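Local coordinates for ABC-type transport system, sugar-family extracellular solute-binding protein (Peptoclostridium difficile 630, PDB 6HNI) that binds tyrosine as the extracellular, adhesive solute-binding lipoprotein of an ABC transport system, probably delivering it for uptake, at residues A[24-29]-A[85-90]; A[296-301]-A[311-316]; A[160-165]-A[187-192]; A[134-139]-A[283-288]; A[153-158]-A[209-214]. The protein carries 1 engineered substitution. All coordinates share one frame; numbering follows the deposited sequence.

Interactions 1 and 4 reach the same five-stranded parallel sheet of one lobe, their centres 21 Å apart. Interactions 3 and 5 share strand 157-163 of the four-stranded sheet in the other lobe; they touch directly, with V188 N 2.9 Å from I158 O, a probable hydrogen bond. Interaction 2 belongs to a smaller three-stranded sheet, its centre 18 Å from that of interaction 5. Interactions 1 and 5 lie 41 Å apart, centre to centre. The bound tyrosine sits between the lobes. Interaction 4 holds it through D137, whereas the side chains of A90, N163 and Y213 remain about 10, 9 and 9 Å from the ligand.

Interaction 1. Residues A[24-29]-A[85-90]; sequences KKIGIT and KDLIFA
I26, G27, I28 and T29 pair in parallel with L87, I88, F89 and A90, the two strand axes approaching to 4.7 Å at 20° between their directions. The ladder is regular: G27 N donates to L87 O (3.0 Å), F89 N to G27 O (2.8 Å) and T29 N to F89 O (2.8 Å). Before it starts, D86 holds the backbone of K25 twice, through the N-H and the carbonyl. K25 O accepts from D86 N, and K25 N points almost straight (177°) at the anti lone pair of D86 OD2, 2.8 Å away. On the face carrying I26 and L87, I28 lies alongside F89, its CG2 3.8 Å from ring atom CD2. T29 CG2 reaches A90 CB at 3.8 Å on the other face, which helices 70-82 and 93-102 cover. The ammonium of K85 pairs with D62 on the next strand. Central parallel strands flanked by helices on both faces are the core of a Rossmann-like lobe of periplasmic-binding-protein type.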
# COMPACT_ATOMS: atom_id res chain seq x y z
N LYS A 24 17.66 -10.40 -20.05
CA LYS A 24 17.48 -10.49 -18.61
C LYS A 24 16.03 -10.86 -18.34
O LYS A 24 15.11 -10.30 -18.96
CB LYS A 24 17.86 -9.15 -17.94
CG LYS A 24 19.37 -8.74 -18.02
CD LYS A 24 20.20 -9.68 -17.18
CE LYS A 24 21.68 -9.60 -17.43
NZ LYS A 24 22.32 -8.44 -16.82
N LYS A 25 15.85 -11.83 -17.45
CA LYS A 25 14.51 -12.34 -17.10
C LYS A 25 14.10 -11.81 -15.72
O LYS A 25 14.79 -12.01 -14.74
CB LYS A 25 14.49 -13.87 -17.14
CG LYS A 25 14.93 -14.36 -18.54
CD LYS A 25 15.05 -15.85 -18.77
CE LYS A 25 15.63 -16.11 -20.17
NZ LYS A 25 17.07 -15.73 -20.27
N ILE A 26 13.02 -11.06 -15.76
CA ILE A 26 12.49 -10.39 -14.58
C ILE A 26 11.17 -11.06 -14.25
O ILE A 26 10.31 -11.21 -15.07
CB ILE A 26 12.27 -8.88 -14.83
CG1 ILE A 26 13.58 -8.18 -15.27
CG2 ILE A 26 11.60 -8.25 -13.61
CD1 ILE A 26 13.34 -6.74 -15.62
N GLY A 27 11.02 -11.43 -12.98
CA GLY A 27 9.71 -11.88 -12.45
C GLY A 27 9.07 -10.78 -11.63
O GLY A 27 9.75 -10.20 -10.78
N ILE A 28 7.79 -10.50 -11.94
CA ILE A 28 7.04 -9.54 -11.13
C ILE A 28 5.96 -10.36 -10.38
O ILE A 28 5.22 -11.07 -10.99
CB ILE A 28 6.34 -8.48 -11.97
CG1 ILE A 28 7.35 -7.68 -12.85
CG2 ILE A 28 5.54 -7.55 -11.06
CD1 ILE A 28 6.77 -6.54 -13.63
N THR A 29 6.03 -10.22 -9.06
CA THR A 29 5.04 -10.93 -8.17
C THR A 29 4.23 -9.86 -7.46
O THR A 29 4.74 -9.07 -6.69
CB THR A 29 5.76 -11.91 -7.25
OG1 THR A 29 4.75 -12.47 -6.33
CG2 THR A 29 6.84 -11.35 -6.40
N LYS A 85 15.42 -16.49 -12.35
CA LYS A 85 15.23 -15.13 -12.78
C LYS A 85 16.47 -14.30 -12.42
O LYS A 85 17.15 -14.56 -11.43
CB LYS A 85 14.04 -14.49 -12.08
CG LYS A 85 12.68 -15.09 -12.42
CD LYS A 85 12.34 -15.13 -13.90
CE LYS A 85 10.92 -15.59 -14.09
NZ LYS A 85 10.59 -15.81 -15.50
N ASP A 86 16.74 -13.30 -13.23
CA ASP A 86 17.81 -12.36 -12.92
C ASP A 86 17.46 -11.32 -11.85
O ASP A 86 18.32 -10.81 -11.15
CB ASP A 86 18.23 -11.65 -14.22
CG ASP A 86 18.81 -12.62 -15.25
OD1 ASP A 86 19.90 -13.10 -14.95
OD2 ASP A 86 18.11 -12.91 -16.28
N LEU A 87 16.15 -11.06 -11.72
CA LEU A 87 15.64 -10.05 -10.80
C LEU A 87 14.18 -10.40 -10.53
O LEU A 87 13.44 -10.77 -11.42
CB LEU A 87 15.71 -8.66 -11.45
CG LEU A 87 14.99 -7.50 -10.73
CD1 LEU A 87 15.70 -7.21 -9.46
CD2 LEU A 87 14.98 -6.25 -11.61
N ILE A 88 13.80 -10.22 -9.26
CA ILE A 88 12.38 -10.31 -8.84
C ILE A 88 11.89 -8.97 -8.32
O ILE A 88 12.58 -8.35 -7.54
CB ILE A 88 12.24 -11.37 -7.75
CG1 ILE A 88 12.54 -12.75 -8.30
CG2 ILE A 88 10.79 -11.36 -7.17
CD1 ILE A 88 12.75 -13.82 -7.24
N PHE A 89 10.80 -8.50 -8.89
CA PHE A 89 10.15 -7.28 -8.42
C PHE A 89 8.87 -7.74 -7.67
O PHE A 89 8.00 -8.35 -8.24
CB PHE A 89 9.78 -6.42 -9.63
CG PHE A 89 8.97 -5.18 -9.33
CD1 PHE A 89 9.22 -4.36 -8.23
CD2 PHE A 89 7.97 -4.80 -10.20
CE1 PHE A 89 8.41 -3.23 -7.99
CE2 PHE A 89 7.19 -3.68 -9.98
CZ PHE A 89 7.46 -2.90 -8.87
N ALA A 90 8.89 -7.39 -6.38
CA ALA A 90 7.77 -7.84 -5.45
C ALA A 90 6.98 -6.62 -4.99
O ALA A 90 7.52 -5.65 -4.44
CB ALA A 90 8.36 -8.62 -4.27

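Interaction 2. Residues A[296-301]-A[311-316]; sequences DILKAL and ISYVKT
D296 and T316 make the tight part of this contact. D296 OD2 accepts the backbone N-H of T316 at 2.9 Å, with an N-H...O angle of 164°, and the donor meets the oxygen nearly along its C-O axis. The carboxylate is brought there by the first torsion of D296 (chi1 -67°), which sets CG beside the backbone N and opposite the carbonyl carbon. The same oxygen lies close against K315, 3.3 Å from its CB, so one carboxylate oxygen touches both residues that follow strand 311-314. This single bond is the polar link between the segments.

The rest is looser. L298 CD2 approaches Y313 CE1 obliquely at 4.2 Å, a light apolar touch. The Y313 ring takes more from its own surroundings: I311 CG2 sits 3.5 Å above one face, offset to the rim, and K305 makes a cation-pi contact. On the solvent side, the extended chain of K315 leads away from the helix, leaving its NZ 5.6 Å from D296 OD1, too far for a direct pair.

N294 ties the two ends together, its ND2 bonded to T316 OG1 and its OD1 to I297 N. The contact joins the helix and second strand of the beta-alpha-beta unit 290-294, 295-300, 311-314. Strand 290-294 lies between strands 252-255 and 311-314, while I297 and A300 on helix 295-300 pack against helix 224-233.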
# COMPACT_ATOMS: atom_id res chain seq x y z
N ASP A 296 -18.10 12.30 -4.85
CA ASP A 296 -19.40 11.60 -4.79
C ASP A 296 -19.71 11.24 -3.34
O ASP A 296 -20.84 11.40 -2.87
CB ASP A 296 -19.38 10.29 -5.60
CG ASP A 296 -19.24 10.50 -7.09
OD1 ASP A 296 -19.92 11.43 -7.57
OD2 ASP A 296 -18.46 9.75 -7.76
N ILE A 297 -18.70 10.76 -2.64
CA ILE A 297 -18.83 10.43 -1.20
C ILE A 297 -19.03 11.69 -0.37
O ILE A 297 -19.88 11.70 0.51
CB ILE A 297 -17.59 9.62 -0.70
CG1 ILE A 297 -17.46 8.29 -1.43
CG2 ILE A 297 -17.66 9.34 0.79
CD1 ILE A 297 -18.64 7.35 -1.34
N LEU A 298 -18.32 12.77 -0.70
CA LEU A 298 -18.47 14.06 -0.04
C LEU A 298 -19.94 14.52 -0.10
O LEU A 298 -20.51 14.92 0.91
CB LEU A 298 -17.62 15.13 -0.70
CG LEU A 298 -17.53 16.49 -0.01
CD1 LEU A 298 -16.72 16.43 1.26
CD2 LEU A 298 -16.92 17.47 -0.98
N LYS A 299 -20.52 14.45 -1.30
CA LYS A 299 -21.90 14.85 -1.51
C LYS A 299 -22.86 13.91 -0.78
O LYS A 299 -23.83 14.37 -0.16
CB LYS A 299 -22.23 14.91 -3.01
CG LYS A 299 -23.67 15.33 -3.28
CD LYS A 299 -23.94 15.40 -4.77
CE LYS A 299 -25.43 15.42 -5.03
NZ LYS A 299 -25.71 15.45 -6.48
N ALA A 300 -22.62 12.60 -0.84
CA ALA A 300 -23.47 11.64 -0.12
C ALA A 300 -23.49 11.88 1.39
O ALA A 300 -24.51 11.62 2.05
CB ALA A 300 -23.03 10.21 -0.41
N LEU A 301 -22.39 12.39 1.96
CA LEU A 301 -22.32 12.73 3.40
C LEU A 301 -22.92 14.11 3.73
O LEU A 301 -22.91 14.52 4.89
CB LEU A 301 -20.86 12.65 3.89
CG LEU A 301 -20.24 11.24 3.84
CD1 LEU A 301 -18.80 11.33 4.21
CD2 LEU A 301 -20.87 10.28 4.85
N ILE A 311 -6.76 20.71 -2.76
CA ILE A 311 -7.56 19.48 -2.90
C ILE A 311 -7.90 19.17 -4.36
O ILE A 311 -8.36 20.05 -5.08
CB ILE A 311 -8.87 19.57 -2.09
CG1 ILE A 311 -8.50 19.61 -0.61
CG2 ILE A 311 -9.68 18.28 -2.29
CD1 ILE A 311 -9.67 20.03 0.28
N SER A 312 -7.68 17.91 -4.78
CA SER A 312 -8.15 17.39 -6.07
C SER A 312 -9.30 16.41 -5.82
O SER A 312 -9.32 15.75 -4.77
CB SER A 312 -7.01 16.65 -6.80
OG SER A 312 -5.97 17.54 -7.18
N TYR A 313 -10.23 16.34 -6.77
CA TYR A 313 -11.40 15.47 -6.60
C TYR A 313 -11.41 14.35 -7.62
O TYR A 313 -10.97 14.52 -8.78
CB TYR A 313 -12.69 16.29 -6.71
CG TYR A 313 -12.81 17.27 -5.56
CD1 TYR A 313 -13.25 16.84 -4.31
CD2 TYR A 313 -12.41 18.59 -5.69
CE1 TYR A 313 -13.33 17.72 -3.23
CE2 TYR A 313 -12.48 19.47 -4.64
CZ TYR A 313 -12.94 19.03 -3.40
OH TYR A 313 -13.00 19.89 -2.34
N VAL A 314 -11.88 13.21 -7.14
CA VAL A 314 -12.09 12.00 -7.93
C VAL A 314 -13.57 11.60 -7.81
O VAL A 314 -14.26 11.96 -6.84
CB VAL A 314 -11.16 10.84 -7.57
CG1 VAL A 314 -9.67 11.16 -7.88
CG2 VAL A 314 -11.32 10.37 -6.13
N LYS A 315 -14.01 10.78 -8.76
CA LYS A 315 -15.37 10.20 -8.74
C LYS A 315 -15.20 8.73 -8.69
O LYS A 315 -14.17 8.21 -9.09
CB LYS A 315 -16.13 10.63 -9.97
CG LYS A 315 -16.37 12.13 -9.96
CD LYS A 315 -17.10 12.57 -11.21
CE LYS A 315 -17.78 13.90 -11.00
NZ LYS A 315 -18.58 14.31 -12.18
N THR A 316 -16.19 8.03 -8.16
CA THR A 316 -16.04 6.60 -7.87
C THR A 316 -15.71 5.73 -9.09
O THR A 316 -16.40 5.81 -10.11
CB THR A 316 -17.26 6.06 -7.11
OG1 THR A 316 -17.33 6.76 -5.87
CG2 THR A 316 -17.13 4.54 -6.83

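Interaction 3. Residues A[160-165]-A[187-192]; sequences VMYNTS and VVEKGI
Y162 and E189 cross the strand pair on one face, their ring and carboxylate planes 32° apart. The phenol donates from OH to E189 OE1 at 2.9 Å; the acceptor lies at the ring edge, near its plane, and is approached nearly along its own C-O axis. A first torsion of 67° places CG of Y162 between the backbone N and carbonyl carbon, swinging the ring across the neighbouring strand. G191 CA then lies over one ring face, 4.1 Å above the plane and offset to the rim, while T164 CG2 comes within 3.6 Å of the same CA. The glycine CA is thus contacted by both the ring and the methyl group. Farther back on this face, V160 CG1 meets V187 CG1 obliquely at 4.0 Å.

On the other face, M161 and I192 cross at a slant, CG of M161 being 4.1 Å from CD1 of I192. The backbones underneath are parallel, 21° apart in direction, and bonded in ladder fashion, for example by K190 N to V160 O (2.8 Å) and I192 N to Y162 O (2.9 Å). At the strand end, N163 OD1 accepts from S165 N in an Asx turn.

E189 also forms a salt bridge through OE2 with K177 of helix 167-183, the connection of this beta-alpha-beta unit. That helix covers the side of V160, Y162 and E189, while helix 198-205 packs on V188, K190 and I192.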
# COMPACT_ATOMS: atom_id res chain seq x y z
N VAL A 160 -10.57 1.47 13.34
CA VAL A 160 -9.61 0.89 12.36
C VAL A 160 -9.90 -0.60 12.23
O VAL A 160 -9.85 -1.35 13.22
CB VAL A 160 -8.16 1.18 12.78
CG1 VAL A 160 -7.73 0.58 14.08
CG2 VAL A 160 -7.24 0.68 11.68
N MET A 161 -10.22 -1.03 11.02
CA MET A 161 -10.31 -2.44 10.66
C MET A 161 -9.07 -2.81 9.85
O MET A 161 -8.66 -2.05 8.94
CB MET A 161 -11.62 -2.72 9.88
CG MET A 161 -11.82 -4.16 9.54
SD MET A 161 -13.50 -4.57 9.03
CE MET A 161 -13.57 -3.67 7.50
N TYR A 162 -8.50 -3.96 10.17
CA TYR A 162 -7.23 -4.36 9.50
C TYR A 162 -7.06 -5.86 9.61
O TYR A 162 -7.70 -6.54 10.46
CB TYR A 162 -6.10 -3.65 10.16
CG TYR A 162 -5.81 -4.04 11.57
CD1 TYR A 162 -6.63 -3.59 12.62
CD2 TYR A 162 -4.78 -4.90 11.87
CE1 TYR A 162 -6.37 -3.96 13.92
CE2 TYR A 162 -4.51 -5.27 13.18
CZ TYR A 162 -5.31 -4.79 14.21
OH TYR A 162 -5.01 -5.15 15.49
N ASN A 163 -6.18 -6.41 8.81
CA ASN A 163 -5.79 -7.82 8.78
C ASN A 163 -4.73 -8.07 9.83
O ASN A 163 -3.60 -7.60 9.70
CB ASN A 163 -5.24 -8.15 7.37
CG ASN A 163 -4.97 -9.62 7.15
OD1 ASN A 163 -5.05 -10.43 8.09
ND2 ASN A 163 -4.60 -9.97 5.91
N THR A 164 -5.04 -8.89 10.84
CA THR A 164 -4.08 -9.16 11.90
C THR A 164 -2.88 -9.97 11.42
O THR A 164 -1.88 -10.04 12.12
CB THR A 164 -4.75 -9.87 13.09
OG1 THR A 164 -5.33 -11.08 12.64
CG2 THR A 164 -5.83 -8.99 13.68
N SER A 165 -2.98 -10.56 10.23
CA SER A 165 -1.86 -11.27 9.59
C SER A 165 -0.87 -10.42 8.83
O SER A 165 0.12 -10.97 8.40
CB SER A 165 -2.38 -12.32 8.61
OG SER A 165 -3.16 -13.26 9.28
N VAL A 187 -9.30 4.91 20.14
CA VAL A 187 -9.24 4.06 18.95
C VAL A 187 -10.04 2.80 19.25
O VAL A 187 -9.87 2.19 20.31
CB VAL A 187 -7.79 3.65 18.62
CG1 VAL A 187 -7.71 2.66 17.45
CG2 VAL A 187 -6.99 4.89 18.34
N VAL A 188 -10.90 2.41 18.33
CA VAL A 188 -11.60 1.13 18.38
C VAL A 188 -11.09 0.25 17.22
O VAL A 188 -11.23 0.63 16.05
CB VAL A 188 -13.12 1.34 18.24
CG1 VAL A 188 -13.83 0.01 18.30
CG2 VAL A 188 -13.63 2.27 19.32
N GLU A 189 -10.48 -0.87 17.57
CA GLU A 189 -9.90 -1.80 16.61
C GLU A 189 -10.82 -2.92 16.25
O GLU A 189 -11.53 -3.46 17.15
CB GLU A 189 -8.65 -2.47 17.17
CG GLU A 189 -7.52 -1.57 17.49
CD GLU A 189 -6.40 -2.34 18.15
OE1 GLU A 189 -5.87 -3.32 17.56
OE2 GLU A 189 -6.05 -1.99 19.28
N LYS A 190 -10.80 -3.30 14.98
CA LYS A 190 -11.47 -4.51 14.54
C LYS A 190 -10.50 -5.32 13.68
O LYS A 190 -10.33 -5.08 12.48
CB LYS A 190 -12.77 -4.19 13.81
CG LYS A 190 -13.60 -5.39 13.38
CD LYS A 190 -14.07 -6.19 14.59
CE LYS A 190 -15.04 -7.31 14.22
NZ LYS A 190 -15.22 -8.33 15.29
N GLY A 191 -9.81 -6.24 14.33
CA GLY A 191 -8.93 -7.15 13.66
C GLY A 191 -9.67 -8.28 12.99
O GLY A 191 -10.48 -8.96 13.65
N ILE A 192 -9.41 -8.48 11.70
CA ILE A 192 -9.96 -9.59 10.92
C ILE A 192 -8.84 -10.36 10.20
O ILE A 192 -7.68 -9.92 10.21
CB ILE A 192 -11.01 -9.08 9.92
CG1 ILE A 192 -10.34 -8.16 8.86
CG2 ILE A 192 -12.19 -8.41 10.65
CD1 ILE A 192 -11.24 -7.83 7.71

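Interaction 4. Residues A[134-139]-A[283-288]; sequences GTSDFV and VATSDD. With TYR (tyrosine), chain B; EDO (1,2-ethanediol), chain D.
S136 and T135 line up against V283, A284 and T285 through two backbone bonds. A284 N donates to G134 O at 3.0 Å, and S136 N to A284 O at 2.9 Å, a single bridge rather than an extended ladder.

Tracing S136 outward, CB packs against two methyl groups of the facing segment, 3.9 Å from T285 CG2 and 4.0 Å from V283 CG1. The next atom, OG, stands opposite the backbone N across the CA-CB bond (chi1 164°). There it accepts F138 N at 3.1 Å, closing an ST turn, and it also bonds to V113 O on the adjacent strand. The hydroxyl thus has a backbone donor in its own turn and a backbone acceptor on strand 108-113. Just beyond the bridge, the two segments part and water takes over: one molecule donates to both F138 O and S286 O, the latter at 2.6 Å.

The turn presents D137, whose CB points away from 283-288 and whose carboxylate lies in the pocket. Its OD2 accepts the amino group of the bound tyrosine at 2.8 Å, with a weaker second bond to OD1, and OD2 is further held by Y258 OH. A carboxylate at this place would be expected to favour a protonated ligand amine. Both segments pass from one lobe to the other, consistent with the hinge of a two-lobed binding protein closed on its amino-acid ligand.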
# COMPACT_ATOMS: atom_id res chain seq x y z
N GLY A 134 14.71 -1.55 -2.53
CA GLY A 134 13.61 -1.01 -3.26
C GLY A 134 13.03 0.21 -2.59
O GLY A 134 13.72 1.04 -2.08
N THR A 135 11.69 0.25 -2.61
CA THR A 135 10.97 1.37 -2.06
C THR A 135 9.95 0.89 -0.98
O THR A 135 9.47 -0.23 -1.03
CB THR A 135 10.17 2.15 -3.12
OG1 THR A 135 9.39 1.26 -3.90
CG2 THR A 135 11.13 2.90 -4.09
N SER A 136 9.74 1.82 -0.07
CA SER A 136 8.73 1.66 1.00
C SER A 136 7.68 2.70 0.78
O SER A 136 7.94 3.87 0.50
CB SER A 136 9.44 1.82 2.33
OG SER A 136 8.40 2.03 3.36
N ASP A 137 6.41 2.28 1.05
CA ASP A 137 5.26 3.17 1.03
C ASP A 137 4.92 3.68 2.42
O ASP A 137 3.73 4.04 2.66
CB ASP A 137 4.03 2.58 0.34
CG ASP A 137 3.43 1.36 1.07
OD1 ASP A 137 4.13 0.80 1.92
OD2 ASP A 137 2.29 1.00 0.66
N PHE A 138 5.87 3.74 3.32
CA PHE A 138 5.66 4.40 4.61
C PHE A 138 5.07 5.77 4.44
O PHE A 138 5.51 6.59 3.62
CB PHE A 138 6.96 4.54 5.41
CG PHE A 138 6.75 5.31 6.67
CD1 PHE A 138 6.17 4.70 7.76
CD2 PHE A 138 7.01 6.65 6.72
CE1 PHE A 138 5.88 5.44 8.91
CE2 PHE A 138 6.73 7.40 7.85
CZ PHE A 138 6.17 6.80 8.94
N VAL A 139 4.03 6.07 5.24
CA VAL A 139 3.45 7.38 5.37
C VAL A 139 3.04 7.58 6.80
O VAL A 139 2.58 6.62 7.42
CB VAL A 139 2.25 7.58 4.40
CG1 VAL A 139 1.04 6.63 4.69
CG2 VAL A 139 1.84 9.05 4.32
N VAL A 283 17.01 1.76 0.85
CA VAL A 283 15.57 1.76 0.59
C VAL A 283 15.08 3.23 0.51
O VAL A 283 15.43 4.05 1.36
CB VAL A 283 14.80 0.95 1.63
CG1 VAL A 283 13.30 1.06 1.38
CG2 VAL A 283 15.25 -0.49 1.65
N ALA A 284 14.31 3.52 -0.54
CA ALA A 284 13.78 4.84 -0.79
C ALA A 284 12.34 4.98 -0.33
O ALA A 284 11.57 4.02 -0.38
CB ALA A 284 13.91 5.18 -2.27
N THR A 285 11.98 6.19 0.11
CA THR A 285 10.63 6.53 0.49
C THR A 285 10.23 7.85 -0.16
O THR A 285 11.09 8.55 -0.70
CB THR A 285 10.49 6.73 2.02
OG1 THR A 285 11.40 7.76 2.45
CG2 THR A 285 10.77 5.47 2.74
N SER A 286 8.95 8.22 -0.07
CA SER A 286 8.43 9.49 -0.56
C SER A 286 7.93 10.35 0.55
O SER A 286 7.18 9.87 1.40
CB SER A 286 7.33 9.29 -1.59
OG SER A 286 6.84 10.56 -2.03
N ASP A 287 8.31 11.62 0.54
CA ASP A 287 7.82 12.63 1.43
C ASP A 287 6.76 13.55 0.80
O ASP A 287 6.41 14.57 1.43
CB ASP A 287 9.00 13.49 1.89
CG ASP A 287 10.05 12.68 2.62
OD1 ASP A 287 9.69 12.08 3.65
OD2 ASP A 287 11.21 12.58 2.15
N ASP A 288 6.29 13.24 -0.41
CA ASP A 288 5.42 14.06 -1.20
C ASP A 288 4.01 13.47 -1.19
O ASP A 288 3.75 12.39 -1.76
CB ASP A 288 5.96 14.07 -2.63
CG ASP A 288 5.39 15.15 -3.52
OD1 ASP A 288 4.54 15.92 -3.08
OD2 ASP A 288 5.88 15.27 -4.73
N TYR B . 1.55 -1.11 2.38
CA TYR B . 1.03 -2.42 1.93
C TYR B . 2.06 -3.50 2.21
O TYR B . 1.87 -4.62 1.76
CB TYR B . 0.49 -2.38 0.49
CG TYR B . -0.71 -1.50 0.34
CD1 TYR B . -1.93 -1.87 0.98
CD2 TYR B . -0.70 -0.30 -0.31
CE1 TYR B . -3.02 -1.04 0.92
CE2 TYR B . -1.78 0.54 -0.37
CZ TYR B . -2.98 0.17 0.27
OH TYR B . -4.08 1.01 0.23
OXT TYR B . 3.00 -3.27 2.95
C1 EDO D . 0.59 12.44 -4.20
O1 EDO D . 2.01 12.36 -4.15
C2 EDO D . -0.25 11.21 -4.43
O2 EDO D . -1.48 11.43 -5.07
O HOH W 1 7.04 6.40 1.13
O HOH W 2 6.26 9.19 3.73

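Interaction 5. Residues A[153-158]-A[209-214]; sequences PKAKTI and IDVLYV
A parallel pairing of neighbouring strands in the four-stranded sheet begins here, where T157 and I158 meet D210 and V211. The carboxylate of D210 clasps the start of the first strand: OD2 accepts K156 N at 2.9 Å and T157 N at 3.0 Å. The two donors come from opposite faces of the carboxylate plane, both on the anti side. Water donates to the same oxygen at 2.6 Å and also bonds T157 OG1, so OD2 has three partners. In return, D210 N donates to T157 O at 2.9 Å; V211 N reaches that carbonyl only weakly. The aspartate CB packs on A155 CB at 3.7 Å. Deeper in, I158 lies side by side with V211, CG1 to CG1 3.8 Å, and its CG2 touches Y213 CB at 3.9 Å. V211 packs onward against I239 of strand 238-240. An aspartate clasping the entry of a parallel strand pair recurs between 24-29 and 85-90, consistent with two similarly built lobes in this binding-protein fold.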
# COMPACT_ATOMS: atom_id res chain seq x y z
N PRO A 153 -14.24 17.74 12.45
CA PRO A 153 -13.40 18.45 13.42
C PRO A 153 -13.71 18.15 14.91
O PRO A 153 -12.88 18.42 15.77
CB PRO A 153 -13.64 19.93 13.08
CG PRO A 153 -14.96 19.95 12.37
CD PRO A 153 -15.00 18.67 11.60
N LYS A 154 -14.88 17.61 15.17
CA LYS A 154 -15.29 17.23 16.52
C LYS A 154 -15.12 15.75 16.82
O LYS A 154 -15.45 15.31 17.92
CB LYS A 154 -16.77 17.64 16.82
CG LYS A 154 -17.09 19.12 16.58
CD LYS A 154 -16.11 20.04 17.30
CE LYS A 154 -16.63 21.47 17.36
NZ LYS A 154 -15.88 22.29 18.35
N ALA A 155 -14.57 14.97 15.89
CA ALA A 155 -14.45 13.53 16.06
C ALA A 155 -13.50 13.29 17.20
O ALA A 155 -12.51 14.00 17.35
CB ALA A 155 -13.93 12.85 14.79
N LYS A 156 -13.85 12.30 18.03
CA LYS A 156 -12.98 11.88 19.14
C LYS A 156 -12.63 10.41 19.12
O LYS A 156 -11.69 10.01 19.79
CB LYS A 156 -13.59 12.25 20.50
CG LYS A 156 -13.73 13.76 20.74
CD LYS A 156 -12.41 14.47 21.05
CE LYS A 156 -12.09 14.58 22.56
NZ LYS A 156 -10.64 14.88 22.93
N THR A 157 -13.41 9.60 18.38
CA THR A 157 -13.23 8.15 18.35
C THR A 157 -12.99 7.69 16.92
O THR A 157 -13.82 7.91 16.06
CB THR A 157 -14.44 7.37 18.97
OG1 THR A 157 -14.68 7.80 20.32
CG2 THR A 157 -14.14 5.89 18.99
N ILE A 158 -11.85 7.05 16.73
CA ILE A 158 -11.37 6.60 15.41
C ILE A 158 -11.47 5.06 15.38
O ILE A 158 -10.87 4.41 16.23
CB ILE A 158 -9.90 7.01 15.17
CG1 ILE A 158 -9.76 8.53 15.29
CG2 ILE A 158 -9.42 6.52 13.81
CD1 ILE A 158 -8.33 9.00 15.40
N ILE A 209 -17.99 4.61 16.51
CA ILE A 209 -16.90 5.47 16.01
C ILE A 209 -17.44 6.71 15.33
O ILE A 209 -18.61 6.73 14.86
CB ILE A 209 -15.95 4.71 15.03
CG1 ILE A 209 -16.65 4.38 13.69
CG2 ILE A 209 -15.40 3.50 15.74
CD1 ILE A 209 -15.76 3.68 12.64
N ASP A 210 -16.57 7.74 15.23
CA ASP A 210 -16.92 8.96 14.55
C ASP A 210 -16.33 8.98 13.12
O ASP A 210 -16.87 9.67 12.23
CB ASP A 210 -16.38 10.15 15.34
CG ASP A 210 -16.94 10.25 16.78
OD1 ASP A 210 -18.16 10.00 16.96
OD2 ASP A 210 -16.16 10.60 17.73
N VAL A 211 -15.20 8.28 12.94
CA VAL A 211 -14.47 8.24 11.66
C VAL A 211 -13.74 6.90 11.60
O VAL A 211 -13.37 6.35 12.62
CB VAL A 211 -13.49 9.44 11.60
CG1 VAL A 211 -12.35 9.27 12.60
CG2 VAL A 211 -12.91 9.64 10.19
N LEU A 212 -13.59 6.39 10.37
CA LEU A 212 -12.80 5.17 10.09
C LEU A 212 -11.49 5.58 9.44
O LEU A 212 -11.53 6.42 8.51
CB LEU A 212 -13.51 4.27 9.17
CG LEU A 212 -12.91 2.89 9.02
CD1 LEU A 212 -13.06 1.99 10.22
CD2 LEU A 212 -13.48 2.20 7.80
N TYR A 213 -10.41 5.05 9.95
CA TYR A 213 -9.08 5.20 9.27
C TYR A 213 -8.73 3.89 8.59
O TYR A 213 -8.78 2.82 9.20
CB TYR A 213 -8.03 5.57 10.29
CG TYR A 213 -6.64 5.79 9.67
CD1 TYR A 213 -6.34 6.97 9.02
CD2 TYR A 213 -5.65 4.82 9.72
CE1 TYR A 213 -5.07 7.13 8.42
CE2 TYR A 213 -4.40 5.02 9.14
CZ TYR A 213 -4.16 6.20 8.55
OH TYR A 213 -2.88 6.36 7.94
N VAL A 214 -8.35 3.97 7.31
CA VAL A 214 -7.95 2.79 6.55
C VAL A 214 -6.44 2.83 6.33
O VAL A 214 -5.95 3.62 5.48
CB VAL A 214 -8.74 2.67 5.26
CG1 VAL A 214 -8.29 1.46 4.44
CG2 VAL A 214 -10.25 2.60 5.55
O HOH W 3 -16.65 9.77 20.17